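Local coordinates for hypothetical protein, GDSL-like Lipase/Acylhydrolase family protein (Bacteroides uniformis, PDB 4M8K) that probably hydrolyses ester bonds as a serine-dependent lipase or acylhydrolase of the GDSL family, at residues Asn122-Gly127 against Ser172-Glu177; Leu43-Tyr46 against Lys52-Asn55; Tyr133-Trp138 against Arg187-Glu192. All coordinates share one frame; numbering follows the deposited sequence.

Contact 1 (Asn122-Gly127 against Ser172-Glu177); sequences NDSWAG and SELSEE. With ACT (acetate ion), chain C.
Ser124 and Ser175 join the short helix 121-126, whose Asn122 is probably the Asn of the SGNH/GDSL hydrolase signature, to the N-terminal cap of helix 176-189. The amide of Ser175 points almost straight at Ser124 OG, with Ser175 N to Ser124 OG at 2.9 Å and an N-H...O angle of 171°. Ser124 OG stands anti to the backbone N (chi1 -168°), which carries it off the helix flank to this amide. Ser175 is the N-cap residue, and its own hydroxyl turns to the backbone N of Val178. Beside this bond, Leu174 CD2 lies 4.1 Å from Ser124 CB. Trp125 joins through water: its ring N-H, NE1, meets water 1 in the ring plane at 2.9 Å, and that water donates to Glu173 O at 2.7 Å. At the six-membered end of the indole, Trp125 CZ3 lies 3.8 Å from the acetate CH3. Asn122 ND2 bonds acetate OXT at 2.7 Å and also Ser85 O, while its OD1 bonds Tyr92 OH; Ser29 OG, His205 NE2 and Gly84 N also bind the acetate, consistent with an SGNH catalytic pocket. Helix 121-126 follows strand 114-118, and the loop 172-175 leads from the adjacent parallel strand 165-170 into helix 176-189.

Contact 2 (Leu43-Tyr46 against Lys52-Asn55); sequences LCWY and KKEN
Trp45 and Lys53 bury most of the surface here, the lysine chain running over one face of the indole. Lys53 CE sits 3.6 Å from the centroid of the five-membered ring of Trp45, a CH-pi contact, while CB, CG and CD of the same chain cover the six-membered part. Bends at chi2 (-64°) and chi4 (-44°) fold the lysine along the ring and then turn its ammonium toward the backbone carbonyl of Trp45. There Lys53 NZ donates to Trp45 O at 3.0 Å, in the carbonyl plane and on a lone pair. Lys53 NZ also lies 4.4 Å from that five-membered-ring centroid, a cation-pi contact, and it is gripped further by Glu51 O and by water 2, which passes the link on to Cys44 O. Both segments belong to the long loop between strand 22-27 and helix 64-71; in this GDSL-family fold the strand leads to Ser29, probably the nucleophile by analogy with the family, and Trp45 stacks on His205 beside the bound acetate. Asn55 comes against the far end of the indole, its amide plane 79° to the ring, with Asn55 ND2 3.7 Å from Trp45 CZ3. Its OD1 meets the edge of the Tyr46 ring, 3.6 Å from Tyr46 CE1, and accepts from Val57 N. Asn55 ND2 donates to Gln202 O and Pro206 O, and Tyr46 OH bonds Pro206 O as well.

Contact 3 (Tyr133-Trp138 against Arg187-Glu192); sequences YQYDGW and RHYGIE
An aromatic cluster of Tyr135, His188 and Tyr189 pins the loop 133-138 to the C-terminal end of helix 176-189, which closes in a Schellman motif at Gly190. The rings of Tyr135 and His188 stack face to face, their centroids 3.6 Å apart and their planes 14° from parallel. Tyr135 CD1 lies over the centre of the imidazole, and the closest pair is Tyr135 CE1 with His188 CG at 3.3 Å. His188 has CG anti to the backbone N (chi1 -180°), which carries its ring out to the tyrosine. Tyr189 comes in at the rim instead: its ring is tilted 56° to that of Tyr135, with Tyr189 CE2 3.8 Å from Tyr135 CD1. The hydroxyl of Tyr189 touches the edge of Trp138, OH to CZ2 3.8 Å, and water 3 bridges it to the carbonyl O of Tyr135. Trp138 NE1 donates to Gln134 O at 2.9 Å from above the carbonyl plane, bracing the loop, and Tyr152 of helix 146-160 meets the Trp138 ring edge-to-face. A leucine in place of Tyr135 would probably leave one face of the His188 ring without its stacked partner and take away the edge against which Tyr189 rests. No direct hydrogen bond crosses, and between these segments the contact is made by ring packing and a bridging water; a protonated imidazole, were it to form, could be stabilised by the pi face of Tyr135.

Contacts 1 and 3 share helix 176-189, one at its N-terminal cap and the other at its C-terminal end; their centres are about 19 Å apart and their segments alternate along the chain. Contact 2 closes earlier in the sequence, and its centre lies about 20 Å from that of contact 1. The acetate site relates these two: contact 1 supplies Asn122 as a direct hydrogen-bond partner, while the Trp45 side chain of contact 2 comes within about 4 Å of the ion. Contact 3, its centre about 33 Å from that of contact 2 and on the other side of the chain's centre, is surface packing away from this probable active-site pocket.

Contact 1 (Asn122-Gly127 against Ser172-Glu177)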
loop_
_atom_site.group_PDB
_atom_site.type_symbol
_atom_site.label_atom_id
_atom_site.label_comp_id
_atom_site.label_asym_id
_atom_site.label_seq_id
_atom_site.Cartn_x
_atom_site.Cartn_y
_atom_site.Cartn_z
ATOM N N ASN A 122 5.686 -7.146 3.802
ATOM C CA ASN A 122 6.819 -7.915 3.352
ATOM C C ASN A 122 8.132 -7.489 4.041
ATOM O O ASN A 122 8.983 -8.339 4.326
ATOM C CB ASN A 122 6.930 -7.836 1.839
ATOM C CG ASN A 122 5.787 -8.579 1.152
ATOM O OD1 ASN A 122 5.604 -9.791 1.349
ATOM N ND2 ASN A 122 5.015 -7.856 0.366
ATOM N N ASP A 123 8.282 -6.203 4.338
ATOM C CA ASP A 123 9.461 -5.764 5.105
ATOM C C ASP A 123 9.493 -6.485 6.445
ATOM O O ASP A 123 10.552 -6.962 6.893
ATOM C CB ASP A 123 9.479 -4.249 5.303
ATOM C CG ASP A 123 9.400 -3.492 3.975
ATOM O OD1 ASP A 123 8.301 -3.527 3.342
ATOM O OD2 ASP A 123 10.444 -2.904 3.510
ATOM N N SER A 124 8.319 -6.623 7.072
ATOM C CA SER A 124 8.194 -7.345 8.346
ATOM C C SER A 124 8.449 -8.828 8.185
ATOM O O SER A 124 9.284 -9.400 8.876
ATOM C CB SER A 124 6.832 -7.095 8.944
ATOM O OG SER A 124 6.773 -7.548 10.279
ATOM N N TRP A 125 7.736 -9.464 7.264
ATOM C CA TRP A 125 7.879 -10.897 7.104
ATOM C C TRP A 125 9.252 -11.297 6.610
ATOM O O TRP A 125 9.723 -12.347 6.977
ATOM C CB TRP A 125 6.887 -11.420 6.134
ATOM C CG TRP A 125 5.466 -11.381 6.567
ATOM C CD1 TRP A 125 4.971 -11.084 7.786
ATOM C CD2 TRP A 125 4.347 -11.766 5.757
ATOM N NE1 TRP A 125 3.594 -11.207 7.793
ATOM C CE2 TRP A 125 3.187 -11.629 6.552
ATOM C CE3 TRP A 125 4.212 -12.159 4.424
ATOM C CZ2 TRP A 125 1.900 -11.878 6.049
ATOM C CZ3 TRP A 125 2.927 -12.421 3.915
ATOM C CH2 TRP A 125 1.795 -12.310 4.742
ATOM N N ALA A 126 9.906 -10.466 5.796
ATOM C CA ALA A 126 11.251 -10.821 5.322
ATOM C C ALA A 126 12.382 -10.490 6.289
ATOM O O ALA A 126 13.511 -10.915 6.058
ATOM C CB ALA A 126 11.532 -10.153 3.975
ATOM N N GLY A 127 12.089 -9.768 7.369
ATOM C CA GLY A 127 13.104 -9.451 8.335
ATOM C C GLY A 127 14.108 -8.441 7.806
ATOM O O GLY A 127 15.272 -8.502 8.123
ATOM N N SER A 172 -2.430 -5.156 10.193
ATOM C CA SER A 172 -2.326 -5.738 11.521
ATOM C C SER A 172 -1.272 -6.839 11.523
ATOM O O SER A 172 -0.902 -7.367 10.471
ATOM C CB SER A 172 -3.677 -6.306 11.939
ATOM O OG SER A 172 -4.081 -7.277 10.989
ATOM N N GLU A 173 -0.807 -7.179 12.724
ATOM C CA GLU A 173 0.045 -8.350 12.992
ATOM C C GLU A 173 1.454 -8.245 12.398
ATOM O O GLU A 173 2.099 -9.234 12.144
ATOM C CB GLU A 173 -0.673 -9.631 12.549
ATOM C CG GLU A 173 -2.033 -9.772 13.239
ATOM C CD GLU A 173 -2.831 -10.953 12.723
ATOM O OE1 GLU A 173 -3.298 -10.917 11.585
ATOM O OE2 GLU A 173 -3.000 -11.923 13.458
ATOM N N LEU A 174 1.940 -7.030 12.209
ATOM C CA LEU A 174 3.346 -6.827 11.811
ATOM C C LEU A 174 4.268 -6.637 13.010
ATOM O O LEU A 174 3.812 -6.393 14.110
ATOM C CB LEU A 174 3.456 -5.635 10.870
ATOM C CG LEU A 174 2.608 -5.729 9.579
ATOM C CD1 LEU A 174 2.994 -4.574 8.672
ATOM C CD2 LEU A 174 2.716 -7.057 8.833
ATOM N N SER A 175 5.576 -6.717 12.791
ATOM C CA SER A 175 6.529 -6.477 13.869
ATOM C C SER A 175 6.266 -5.169 14.532
ATOM O O SER A 175 5.798 -4.234 13.917
ATOM C CB SER A 175 7.980 -6.513 13.344
ATOM O OG SER A 175 8.318 -5.443 12.509
ATOM N N GLU A 176 6.612 -5.118 15.818
ATOM C CA GLU A 176 6.563 -3.911 16.602
ATOM C C GLU A 176 7.348 -2.817 15.951
ATOM O O GLU A 176 6.891 -1.700 15.847
ATOM C CB GLU A 176 7.168 -4.178 17.980
ATOM C CG GLU A 176 6.613 -3.276 19.063
ATOM C CD GLU A 176 6.955 -3.761 20.484
ATOM O OE1 GLU A 176 8.134 -4.112 20.787
ATOM O OE2 GLU A 176 6.022 -3.792 21.299
ATOM N N GLU A 177 8.538 -3.135 15.495
ATOM C CA GLU A 177 9.405 -2.123 14.864
ATOM C C GLU A 177 8.863 -1.551 13.542
ATOM O O GLU A 177 8.911 -0.351 13.358
ATOM C CB GLU A 177 10.817 -2.672 14.681
ATOM C CG GLU A 177 11.518 -2.722 16.023
ATOM C CD GLU A 177 12.838 -3.463 15.997
ATOM O OE1 GLU A 177 13.310 -3.842 14.905
ATOM O OE2 GLU A 177 13.401 -3.681 17.090
HETATM C C ACT C . 2.354 -9.933 0.271
HETATM O O ACT C . 2.051 -11.089 -0.069
HETATM O OXT ACT C . 2.816 -9.155 -0.564
HETATM C CH3 ACT C . 2.152 -9.438 1.672
HETATM O O HOH W 1 1.700 -10.858 9.967
#

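Contact 2 (Leu43-Tyr46 against Lys52-Asn55)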
loop_
_atom_site.group_PDB
_atom_site.type_symbol
_atom_site.label_atom_id
_atom_site.label_comp_id
_atom_site.label_asym_id
_atom_site.label_seq_id
_atom_site.Cartn_x
_atom_site.Cartn_y
_atom_site.Cartn_z
ATOM N N LEU A 43 3.421 -8.846 -10.200
ATOM C CA LEU A 43 2.947 -10.091 -9.621
ATOM C C LEU A 43 1.700 -9.870 -8.796
ATOM O O LEU A 43 1.569 -8.877 -8.064
ATOM C CB LEU A 43 4.020 -10.760 -8.760
ATOM C CG LEU A 43 5.285 -11.165 -9.518
ATOM C CD1 LEU A 43 6.284 -11.790 -8.536
ATOM C CD2 LEU A 43 4.993 -12.106 -10.684
ATOM N N CYS A 44 0.781 -10.809 -8.924
ATOM C CA CYS A 44 -0.484 -10.811 -8.153
ATOM C C CYS A 44 -0.622 -12.039 -7.254
ATOM O O CYS A 44 -0.046 -13.072 -7.530
ATOM C CB CYS A 44 -1.633 -10.777 -9.138
ATOM S SG CYS A 44 -1.777 -9.206 -10.035
ATOM N N TRP A 45 -1.438 -11.941 -6.217
ATOM C CA TRP A 45 -1.711 -13.020 -5.312
ATOM C C TRP A 45 -3.123 -13.559 -5.510
ATOM O O TRP A 45 -3.333 -14.739 -5.410
ATOM C CB TRP A 45 -1.524 -12.526 -3.875
ATOM C CG TRP A 45 -1.342 -13.614 -2.840
ATOM C CD1 TRP A 45 -0.175 -14.137 -2.431
ATOM C CD2 TRP A 45 -2.368 -14.239 -2.051
ATOM N NE1 TRP A 45 -0.403 -15.060 -1.451
ATOM C CE2 TRP A 45 -1.741 -15.109 -1.178
ATOM C CE3 TRP A 45 -3.772 -14.103 -1.979
ATOM C CZ2 TRP A 45 -2.459 -15.923 -0.292
ATOM C CZ3 TRP A 45 -4.457 -14.841 -1.083
ATOM C CH2 TRP A 45 -3.820 -15.782 -0.266
ATOM N N TYR A 46 -4.068 -12.675 -5.807
ATOM C CA TYR A 46 -5.470 -13.063 -6.014
ATOM C C TYR A 46 -5.847 -13.204 -7.493
ATOM O O TYR A 46 -5.450 -12.417 -8.314
ATOM C CB TYR A 46 -6.384 -12.021 -5.396
ATOM C CG TYR A 46 -6.261 -11.841 -3.886
ATOM C CD1 TYR A 46 -7.032 -12.613 -3.032
ATOM C CD2 TYR A 46 -5.397 -10.896 -3.317
ATOM C CE1 TYR A 46 -6.929 -12.481 -1.639
ATOM C CE2 TYR A 46 -5.307 -10.753 -1.925
ATOM C CZ TYR A 46 -6.078 -11.518 -1.105
ATOM O OH TYR A 46 -6.020 -11.375 0.268
ATOM N N LYS A 52 -4.121 -21.322 -7.453
ATOM C CA LYS A 52 -5.145 -21.255 -6.430
ATOM C C LYS A 52 -4.599 -21.151 -5.002
ATOM O O LYS A 52 -3.692 -21.883 -4.626
ATOM C CB LYS A 52 -5.991 -22.500 -6.546
ATOM C CG LYS A 52 -7.122 -22.563 -5.548
ATOM C CD LYS A 52 -7.562 -24.004 -5.353
ATOM C CE LYS A 52 -8.890 -24.061 -4.617
ATOM N NZ LYS A 52 -8.877 -23.155 -3.425
ATOM N N LYS A 53 -5.183 -20.260 -4.211
ATOM C CA LYS A 53 -4.819 -20.017 -2.828
ATOM C C LYS A 53 -5.891 -20.617 -1.899
ATOM O O LYS A 53 -7.008 -20.804 -2.331
ATOM C CB LYS A 53 -4.710 -18.510 -2.594
ATOM C CG LYS A 53 -3.702 -17.773 -3.494
ATOM C CD LYS A 53 -2.265 -18.249 -3.229
ATOM C CE LYS A 53 -1.207 -17.435 -3.963
ATOM N NZ LYS A 53 -1.643 -17.195 -5.366
ATOM N N GLU A 54 -5.555 -20.980 -0.661
ATOM C CA GLU A 54 -6.580 -21.416 0.315
ATOM C C GLU A 54 -7.051 -20.160 1.011
ATOM O O GLU A 54 -6.633 -19.840 2.104
ATOM C CB GLU A 54 -6.027 -22.478 1.281
ATOM C CG GLU A 54 -5.510 -23.687 0.486
ATOM C CD GLU A 54 -6.619 -24.350 -0.334
ATOM O OE1 GLU A 54 -7.618 -24.786 0.274
ATOM O OE2 GLU A 54 -6.519 -24.424 -1.586
ATOM N N ASN A 55 -7.897 -19.425 0.284
ATOM C CA ASN A 55 -8.366 -18.124 0.641
ATOM C C ASN A 55 -9.600 -17.892 -0.233
ATOM O O ASN A 55 -9.615 -18.244 -1.430
ATOM C CB ASN A 55 -7.274 -17.052 0.377
ATOM C CG ASN A 55 -7.746 -15.611 0.630
ATOM O OD1 ASN A 55 -8.680 -15.116 -0.025
ATOM N ND2 ASN A 55 -7.076 -14.912 1.564
HETATM O O HOH W 2 0.174 -15.875 -6.919
#

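Contact 3 (Tyr133-Trp138 against Arg187-Glu192)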
loop_
_atom_site.group_PDB
_atom_site.type_symbol
_atom_site.label_atom_id
_atom_site.label_comp_id
_atom_site.label_asym_id
_atom_site.label_seq_id
_atom_site.Cartn_x
_atom_site.Cartn_y
_atom_site.Cartn_z
ATOM N N TYR A 133 15.833 6.188 11.601
ATOM C CA TYR A 133 15.018 7.265 11.071
ATOM C C TYR A 133 15.943 8.208 10.343
ATOM O O TYR A 133 17.049 8.457 10.791
ATOM C CB TYR A 133 14.293 8.012 12.178
ATOM C CG TYR A 133 13.314 7.122 12.873
ATOM C CD1 TYR A 133 12.144 6.745 12.231
ATOM C CD2 TYR A 133 13.577 6.597 14.148
ATOM C CE1 TYR A 133 11.229 5.927 12.842
ATOM C CE2 TYR A 133 12.671 5.725 14.762
ATOM C CZ TYR A 133 11.487 5.410 14.111
ATOM O OH TYR A 133 10.535 4.574 14.687
ATOM N N GLN A 134 15.513 8.685 9.189
ATOM C CA GLN A 134 16.363 9.434 8.291
ATOM C C GLN A 134 15.505 10.303 7.409
ATOM O O GLN A 134 14.779 9.830 6.505
ATOM C CB GLN A 134 17.255 8.486 7.446
ATOM C CG GLN A 134 18.233 9.223 6.521
ATOM C CD GLN A 134 19.208 8.305 5.742
ATOM O OE1 GLN A 134 19.153 7.082 5.802
ATOM N NE2 GLN A 134 20.082 8.922 4.991
ATOM N N TYR A 135 15.642 11.618 7.575
ATOM C CA TYR A 135 14.762 12.544 6.875
ATOM C C TYR A 135 15.410 13.368 5.732
ATOM O O TYR A 135 14.815 14.298 5.208
ATOM C CB TYR A 135 14.120 13.441 7.949
ATOM C CG TYR A 135 13.338 12.618 8.961
ATOM C CD1 TYR A 135 12.172 11.991 8.598
ATOM C CD2 TYR A 135 13.804 12.414 10.267
ATOM C CE1 TYR A 135 11.458 11.234 9.510
ATOM C CE2 TYR A 135 13.090 11.652 11.201
ATOM C CZ TYR A 135 11.907 11.064 10.821
ATOM O OH TYR A 135 11.164 10.293 11.695
ATOM N N ASP A 136 16.624 13.010 5.320
ATOM C CA ASP A 136 17.266 13.605 4.153
ATOM C C ASP A 136 18.536 12.815 3.872
ATOM O O ASP A 136 18.970 12.016 4.721
ATOM C CB ASP A 136 17.591 15.097 4.360
ATOM C CG ASP A 136 17.334 15.941 3.075
ATOM O OD1 ASP A 136 17.669 15.491 1.925
ATOM O OD2 ASP A 136 16.812 17.066 3.207
ATOM N N GLY A 137 19.151 13.053 2.723
ATOM C CA GLY A 137 20.505 12.546 2.428
ATOM C C GLY A 137 20.585 11.058 2.060
ATOM O O GLY A 137 21.653 10.448 2.127
ATOM N N TRP A 138 19.461 10.482 1.666
ATOM C CA TRP A 138 19.362 9.042 1.426
ATOM C C TRP A 138 20.287 8.577 0.314
ATOM O O TRP A 138 20.183 9.031 -0.854
ATOM C CB TRP A 138 17.955 8.670 1.056
ATOM C CG TRP A 138 16.887 9.135 2.022
ATOM C CD1 TRP A 138 16.519 8.532 3.167
ATOM C CD2 TRP A 138 16.065 10.291 1.899
ATOM N NE1 TRP A 138 15.515 9.217 3.774
ATOM C CE2 TRP A 138 15.184 10.287 3.000
ATOM C CE3 TRP A 138 15.959 11.308 0.949
ATOM C CZ2 TRP A 138 14.248 11.288 3.215
ATOM C CZ3 TRP A 138 15.015 12.306 1.152
ATOM C CH2 TRP A 138 14.179 12.292 2.288
ATOM N N ARG A 187 3.638 10.409 11.158
ATOM C CA ARG A 187 3.504 11.640 11.996
ATOM C C ARG A 187 4.524 12.732 11.580
ATOM O O ARG A 187 4.174 13.928 11.462
ATOM C CB ARG A 187 3.607 11.290 13.483
ATOM C CG ARG A 187 3.481 12.530 14.425
ATOM C CD ARG A 187 4.452 12.583 15.634
ATOM N NE ARG A 187 5.871 12.383 15.261
ATOM C CZ ARG A 187 6.678 13.326 14.772
ATOM N NH1 ARG A 187 6.252 14.565 14.616
ATOM N NH2 ARG A 187 7.938 13.041 14.449
ATOM N N HIS A 188 5.769 12.337 11.324
ATOM C CA HIS A 188 6.757 13.306 10.859
ATOM C C HIS A 188 6.244 14.044 9.622
ATOM O O HIS A 188 6.294 15.227 9.555
ATOM C CB HIS A 188 8.090 12.624 10.535
ATOM C CG HIS A 188 9.158 13.574 10.051
ATOM N ND1 HIS A 188 10.034 14.221 10.910
ATOM C CD2 HIS A 188 9.475 14.008 8.803
ATOM C CE1 HIS A 188 10.836 15.018 10.219
ATOM N NE2 HIS A 188 10.511 14.919 8.940
ATOM N N TYR A 189 5.759 13.294 8.632
ATOM C CA TYR A 189 5.359 13.866 7.357
ATOM C C TYR A 189 3.898 14.362 7.315
ATOM O O TYR A 189 3.463 14.897 6.290
ATOM C CB TYR A 189 5.664 12.869 6.231
ATOM C CG TYR A 189 7.174 12.761 5.942
ATOM C CD1 TYR A 189 7.847 13.751 5.232
ATOM C CD2 TYR A 189 7.908 11.702 6.438
ATOM C CE1 TYR A 189 9.205 13.630 4.967
ATOM C CE2 TYR A 189 9.262 11.592 6.217
ATOM C CZ TYR A 189 9.902 12.544 5.459
ATOM O OH TYR A 189 11.269 12.396 5.283
ATOM N N GLY A 190 3.184 14.276 8.436
ATOM C CA GLY A 190 1.806 14.781 8.502
ATOM C C GLY A 190 0.882 13.955 7.619
ATOM O O GLY A 190 -0.027 14.488 7.028
ATOM N N ILE A 191 1.191 12.680 7.453
ATOM C CA ILE A 191 0.351 11.768 6.709
ATOM C C ILE A 191 -0.494 10.914 7.662
ATOM O O ILE A 191 0.064 10.247 8.583
ATOM C CB ILE A 191 1.213 10.802 5.879
ATOM C CG1 ILE A 191 2.022 11.509 4.791
ATOM C CG2 ILE A 191 0.352 9.676 5.283
ATOM C CD1 ILE A 191 1.223 12.410 3.905
ATOM N N GLU A 192 -1.808 10.871 7.446
ATOM C CA GLU A 192 -2.694 9.961 8.217
ATOM C C GLU A 192 -2.329 8.487 8.040
ATOM O O GLU A 192 -2.152 7.983 6.910
ATOM C CB GLU A 192 -4.179 10.155 7.873
ATOM C CG GLU A 192 -5.142 9.090 8.443
ATOM C CD GLU A 192 -6.152 9.581 9.469
ATOM O OE1 GLU A 192 -6.963 10.447 9.093
ATOM O OE2 GLU A 192 -6.166 9.048 10.616
HETATM O O HOH W 3 12.236 14.697 4.598
#